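Local atomic coordinates of ribonucleoside-diphosphate reductase, alpha chain (Actinobacillus ureae ATCC 25976, PDB entry 6DQX), a protein that probably catalyses the reduction of ribonucleoside diphosphates to the corresponding deoxyribonucleoside diphosphates, as the catalytic subunit of a class Id ribonucleotide reductase. Residues I117-G131 and F160-Q173. Sequence-based numbering, arbitrary orientation.
Sequences IMVTTAEVGMMSKIG and FSKLFDTVIDVISQ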
loop_
_atom_site.group_PDB
_atom_site.type_symbol
_atom_site.label_atom_id
_atom_site.label_comp_id
_atom_site.label_asym_id
_atom_site.label_seq_id
_atom_site.Cartn_x
_atom_site.Cartn_y
_atom_site.Cartn_z
ATOM N N ILE A 117 5.549 -4.806 7.464
ATOM C CA ILE A 117 4.260 -4.372 6.930
ATOM C C ILE A 117 4.357 -4.100 5.427
ATOM O O ILE A 117 3.466 -4.504 4.679
ATOM C CB ILE A 117 3.671 -3.192 7.747
ATOM C CG1 ILE A 117 3.282 -3.686 9.149
ATOM C CG2 ILE A 117 2.462 -2.555 7.082
ATOM C CD1 ILE A 117 3.220 -2.580 10.177
ATOM N N MET A 118 5.430 -3.440 4.959
ATOM C CA MET A 118 5.574 -3.222 3.517
ATOM C C MET A 118 5.846 -4.496 2.713
ATOM O O MET A 118 5.371 -4.628 1.571
ATOM C CB MET A 118 6.653 -2.176 3.199
ATOM C CG MET A 118 6.350 -0.773 3.697
ATOM S SD MET A 118 4.678 -0.159 3.419
ATOM C CE MET A 118 4.036 -0.268 5.022
ATOM N N VAL A 119 6.587 -5.430 3.291
ATOM C CA VAL A 119 6.799 -6.739 2.652
ATOM C C VAL A 119 5.442 -7.413 2.367
ATOM O O VAL A 119 5.172 -7.833 1.245
ATOM C CB VAL A 119 7.681 -7.672 3.502
ATOM C CG1 VAL A 119 7.616 -9.110 2.998
ATOM C CG2 VAL A 119 9.135 -7.183 3.529
ATOM N N THR A 120 4.588 -7.427 3.378
ATOM C CA THR A 120 3.251 -8.016 3.258
ATOM C C THR A 120 2.365 -7.234 2.285
ATOM O O THR A 120 1.662 -7.828 1.487
ATOM C CB THR A 120 2.572 -8.156 4.632
ATOM O OG1 THR A 120 3.477 -8.779 5.533
ATOM C CG2 THR A 120 1.265 -8.987 4.524
ATOM N N THR A 121 2.459 -5.898 2.306
ATOM C CA THR A 121 1.723 -5.059 1.373
ATOM C C THR A 121 2.041 -5.405 -0.089
ATOM O O THR A 121 1.134 -5.558 -0.916
ATOM C CB THR A 121 1.987 -3.541 1.668
ATOM O OG1 THR A 121 1.578 -3.255 3.005
ATOM C CG2 THR A 121 1.214 -2.652 0.770
ATOM N N ALA A 122 3.330 -5.546 -0.396
ATOM C CA ALA A 122 3.750 -5.869 -1.741
ATOM C C ALA A 122 3.320 -7.304 -2.120
ATOM O O ALA A 122 2.939 -7.524 -3.257
ATOM C CB ALA A 122 5.259 -5.685 -1.889
ATOM N N GLU A 123 3.357 -8.249 -1.183
ATOM C CA GLU A 123 2.851 -9.636 -1.449
ATOM C C GLU A 123 1.410 -9.602 -1.863
ATOM O O GLU A 123 1.053 -10.125 -2.931
ATOM C CB GLU A 123 2.978 -10.534 -0.225
ATOM C CG GLU A 123 4.371 -11.010 0.134
ATOM C CD GLU A 123 4.375 -11.772 1.453
ATOM O OE1 GLU A 123 3.600 -11.419 2.364
ATOM O OE2 GLU A 123 5.159 -12.726 1.609
ATOM N N VAL A 124 0.590 -8.943 -1.036
ATOM C CA VAL A 124 -0.833 -8.810 -1.296
ATOM C C VAL A 124 -1.131 -8.096 -2.624
ATOM O O VAL A 124 -2.017 -8.505 -3.394
ATOM C CB VAL A 124 -1.570 -8.154 -0.106
ATOM C CG1 VAL A 124 -3.041 -7.911 -0.436
ATOM C CG2 VAL A 124 -1.454 -9.009 1.148
ATOM N N GLY A 125 -0.381 -7.037 -2.929
ATOM C CA GLY A 125 -0.513 -6.403 -4.209
ATOM C C GLY A 125 -0.258 -7.316 -5.382
ATOM O O GLY A 125 -1.066 -7.377 -6.306
ATOM N N MET A 126 0.866 -8.035 -5.346
ATOM C CA MET A 126 1.231 -8.913 -6.439
ATOM C C MET A 126 0.214 -10.049 -6.583
ATOM O O MET A 126 -0.161 -10.403 -7.709
ATOM C CB MET A 126 2.626 -9.519 -6.246
ATOM C CG MET A 126 3.777 -8.524 -6.326
ATOM S SD MET A 126 3.754 -7.605 -7.865
ATOM C CE MET A 126 3.997 -8.871 -9.084
ATOM N N MET A 127 -0.219 -10.604 -5.458
ATOM C CA MET A 127 -1.232 -11.686 -5.481
ATOM C C MET A 127 -2.639 -11.229 -5.848
ATOM O O MET A 127 -3.385 -11.989 -6.470
ATOM C CB MET A 127 -1.258 -12.427 -4.149
ATOM C CG MET A 127 -0.013 -13.251 -3.897
ATOM S SD MET A 127 0.340 -14.412 -5.227
ATOM C CE MET A 127 -1.183 -15.347 -5.307
ATOM N N SER A 128 -3.013 -10.004 -5.495
ATOM C CA SER A 128 -4.303 -9.441 -5.954
ATOM C C SER A 128 -4.372 -9.267 -7.476
ATOM O O SER A 128 -5.450 -9.355 -8.057
ATOM C CB SER A 128 -4.586 -8.097 -5.276
ATOM O OG SER A 128 -4.612 -8.244 -3.865
ATOM N N LYS A 129 -3.232 -8.999 -8.115
ATOM C CA LYS A 129 -3.167 -8.953 -9.573
ATOM C C LYS A 129 -3.270 -10.361 -10.148
ATOM O O LYS A 129 -3.976 -10.563 -11.118
ATOM C CB LYS A 129 -1.852 -8.326 -10.065
ATOM C CG LYS A 129 -1.666 -8.291 -11.581
ATOM C CD LYS A 129 -2.755 -7.448 -12.258
ATOM C CE LYS A 129 -2.344 -6.980 -13.658
ATOM N NZ LYS A 129 -3.227 -5.889 -14.184
ATOM N N ILE A 130 -2.529 -11.292 -9.563
ATOM C CA ILE A 130 -2.388 -12.662 -10.086
ATOM C C ILE A 130 -3.636 -13.510 -9.773
ATOM O O ILE A 130 -4.064 -14.338 -10.604
ATOM C CB ILE A 130 -1.106 -13.326 -9.515
ATOM C CG1 ILE A 130 0.136 -12.615 -10.079
ATOM C CG2 ILE A 130 -1.069 -14.822 -9.826
ATOM C CD1 ILE A 130 1.441 -12.841 -9.316
ATOM N N GLY A 131 -4.206 -13.287 -8.586
ATOM C CA GLY A 131 -5.443 -13.945 -8.130
ATOM C C GLY A 131 -5.148 -15.149 -7.260
ATOM O O GLY A 131 -3.996 -15.588 -7.143
ATOM N N PHE A 160 -3.265 -0.207 10.275
ATOM C CA PHE A 160 -2.593 -0.881 9.151
ATOM C C PHE A 160 -3.525 -1.708 8.254
ATOM O O PHE A 160 -3.237 -1.899 7.072
ATOM C CB PHE A 160 -1.404 -1.725 9.623
ATOM C CG PHE A 160 -0.326 -0.906 10.237
ATOM C CD1 PHE A 160 0.383 0.020 9.462
ATOM C CD2 PHE A 160 -0.066 -0.992 11.570
ATOM C CE1 PHE A 160 1.347 0.809 10.033
ATOM C CE2 PHE A 160 0.902 -0.200 12.157
ATOM C CZ PHE A 160 1.615 0.700 11.380
ATOM N N SER A 161 -4.640 -2.187 8.794
ATOM C CA SER A 161 -5.631 -2.902 7.957
ATOM C C SER A 161 -6.168 -2.027 6.821
ATOM O O SER A 161 -6.483 -2.537 5.764
ATOM C CB SER A 161 -6.786 -3.465 8.800
ATOM O OG SER A 161 -7.797 -2.500 9.074
ATOM N N LYS A 162 -6.179 -0.690 7.011
ATOM C CA LYS A 162 -6.603 0.248 5.968
ATOM C C LYS A 162 -5.749 0.143 4.724
ATOM O O LYS A 162 -6.234 0.276 3.613
ATOM C CB LYS A 162 -6.629 1.709 6.491
ATOM C CG LYS A 162 -7.604 1.900 7.631
ATOM C CD LYS A 162 -7.949 3.361 7.901
ATOM C CE LYS A 162 -6.806 4.096 8.538
ATOM N NZ LYS A 162 -7.183 5.489 8.914
ATOM N N LEU A 163 -4.473 -0.167 4.895
ATOM C CA LEU A 163 -3.579 -0.336 3.779
ATOM C C LEU A 163 -3.969 -1.526 2.902
ATOM O O LEU A 163 -3.975 -1.459 1.680
ATOM C CB LEU A 163 -2.175 -0.523 4.338
ATOM C CG LEU A 163 -0.946 -0.491 3.473
ATOM C CD1 LEU A 163 -1.003 0.602 2.415
ATOM C CD2 LEU A 163 0.247 -0.315 4.411
ATOM N N PHE A 164 -4.344 -2.627 3.543
ATOM C CA PHE A 164 -4.680 -3.835 2.786
ATOM C C PHE A 164 -6.033 -3.715 2.106
ATOM O O PHE A 164 -6.203 -4.160 0.976
ATOM C CB PHE A 164 -4.570 -5.041 3.712
ATOM C CG PHE A 164 -3.166 -5.274 4.169
ATOM C CD1 PHE A 164 -2.287 -5.980 3.356
ATOM C CD2 PHE A 164 -2.688 -4.710 5.345
ATOM C CE1 PHE A 164 -0.962 -6.156 3.736
ATOM C CE2 PHE A 164 -1.364 -4.879 5.732
ATOM C CZ PHE A 164 -0.498 -5.610 4.923
ATOM N N ASP A 165 -6.976 -3.086 2.794
ATOM C CA ASP A 165 -8.279 -2.774 2.222
ATOM C C ASP A 165 -8.140 -1.911 0.956
ATOM O O ASP A 165 -8.797 -2.159 -0.053
ATOM C CB ASP A 165 -9.139 -2.092 3.286
ATOM C CG ASP A 165 -10.581 -1.919 2.854
ATOM O OD1 ASP A 165 -11.412 -2.855 3.004
ATOM O OD2 ASP A 165 -10.882 -0.826 2.376
ATOM N N THR A 166 -7.243 -0.921 0.987
ATOM C CA THR A 166 -6.972 -0.126 -0.215
ATOM C C THR A 166 -6.279 -0.905 -1.311
ATOM O O THR A 166 -6.633 -0.753 -2.485
ATOM C CB THR A 166 -6.139 1.141 0.127
ATOM O OG1 THR A 166 -6.900 1.951 1.018
ATOM C CG2 THR A 166 -5.851 1.946 -1.097
ATOM N N VAL A 167 -5.312 -1.744 -0.955
ATOM C CA VAL A 167 -4.612 -2.526 -1.970
ATOM C C VAL A 167 -5.620 -3.320 -2.809
ATOM O O VAL A 167 -5.550 -3.298 -4.042
ATOM C CB VAL A 167 -3.554 -3.477 -1.377
ATOM C CG1 VAL A 167 -3.092 -4.487 -2.422
ATOM C CG2 VAL A 167 -2.362 -2.718 -0.844
ATOM N N ILE A 168 -6.556 -4.003 -2.144
ATOM C CA ILE A 168 -7.546 -4.817 -2.885
ATOM C C ILE A 168 -8.612 -3.967 -3.599
ATOM O O ILE A 168 -9.140 -4.386 -4.627
ATOM C CB ILE A 168 -8.184 -5.939 -2.031
ATOM C CG1 ILE A 168 -9.180 -5.379 -1.011
ATOM C CG2 ILE A 168 -7.098 -6.768 -1.370
ATOM C CD1 ILE A 168 -9.845 -6.433 -0.158
ATOM N N ASP A 169 -8.908 -2.780 -3.084
ATOM C CA ASP A 169 -9.757 -1.818 -3.807
ATOM C C ASP A 169 -9.130 -1.383 -5.126
ATOM O O ASP A 169 -9.832 -1.214 -6.129
ATOM C CB ASP A 169 -10.003 -0.581 -2.932
ATOM C CG ASP A 169 -11.015 0.400 -3.538
ATOM O OD1 ASP A 169 -11.818 0.027 -4.415
ATOM O OD2 ASP A 169 -10.981 1.571 -3.132
ATOM N N VAL A 170 -7.802 -1.229 -5.119
ATOM C CA VAL A 170 -7.039 -0.674 -6.231
ATOM C C VAL A 170 -6.563 -1.726 -7.242
ATOM O O VAL A 170 -6.555 -1.451 -8.441
ATOM C CB VAL A 170 -5.857 0.165 -5.647
ATOM C CG1 VAL A 170 -4.777 0.427 -6.663
ATOM C CG2 VAL A 170 -6.417 1.447 -5.051
ATOM N N ILE A 171 -6.195 -2.918 -6.770
ATOM C CA ILE A 171 -5.625 -3.957 -7.625
ATOM C C ILE A 171 -6.588 -5.141 -7.679
ATOM O O ILE A 171 -7.025 -5.625 -6.628
ATOM C CB ILE A 171 -4.280 -4.452 -7.066
ATOM C CG1 ILE A 171 -3.317 -3.285 -6.903
ATOM C CG2 ILE A 171 -3.654 -5.513 -7.966
ATOM C CD1 ILE A 171 -2.113 -3.641 -6.080
ATOM N N SER A 172 -6.882 -5.607 -8.892
ATOM C CA SER A 172 -7.747 -6.784 -9.097
ATOM C C SER A 172 -7.308 -7.675 -10.271
ATOM O O SER A 172 -6.462 -7.287 -11.078
ATOM C CB SER A 172 -9.197 -6.324 -9.280
ATOM O OG SER A 172 -9.742 -6.016 -8.011
ATOM N N GLN A 173 -7.912 -8.868 -10.332
ATOM C CA GLN A 173 -7.698 -9.863 -11.391
ATOM C C GLN A 173 -9.002 -10.091 -12.158
ATOM O O GLN A 173 -9.244 -9.470 -13.193
ATOM C CB GLN A 173 -7.229 -11.185 -10.765
ATOM C CG GLN A 173 -6.480 -12.120 -11.715
ATOM C CD GLN A 173 -7.346 -13.104 -12.476
ATOM O OE1 GLN A 173 -8.444 -13.469 -12.045
ATOM N NE2 GLN A 173 -6.836 -13.557 -13.616
#
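F164 fits as a knob into the hole on helix 117-130 formed by I117, T120, T121 and V124. CG2 of V124 meets the ring edge near its plane, 3.8 Å from F164 CD1, while CG2 of T120 and OG1 of T121 approach obliquely. T121 OG1, 3.5 Å from L163 CD2, is satisfied by donating to I117 O over 2.8 Å, from above the carbonyl plane; I117 O also takes the T121 amide. One turn earlier I117 forms a CH-pi contact, CD1 standing 3.6 Å from the F160 ring centroid, almost exactly on its normal. V167 is the next knob, among T121, V124, G125 and S128; with CG1 anti to the backbone N (chi1 167°), this methyl comes to 3.7 Å from G125 CA, where no side chain intervenes. Beyond it, S128 CB packs 3.8 Å from I171 CG2, and S128 OG donates to V124 O over 2.7 Å, S128 N reaching that oxygen from the opposite face. No hydrogen bond joins the segments; the helices run nearly parallel, at 25°. M118 and I171 pack on I171 and M118 of the second subunit. In the barrel domain the helices connect successive beta-alpha-beta crossovers, linking parallel strands 105-109, 134-137 and 181-186.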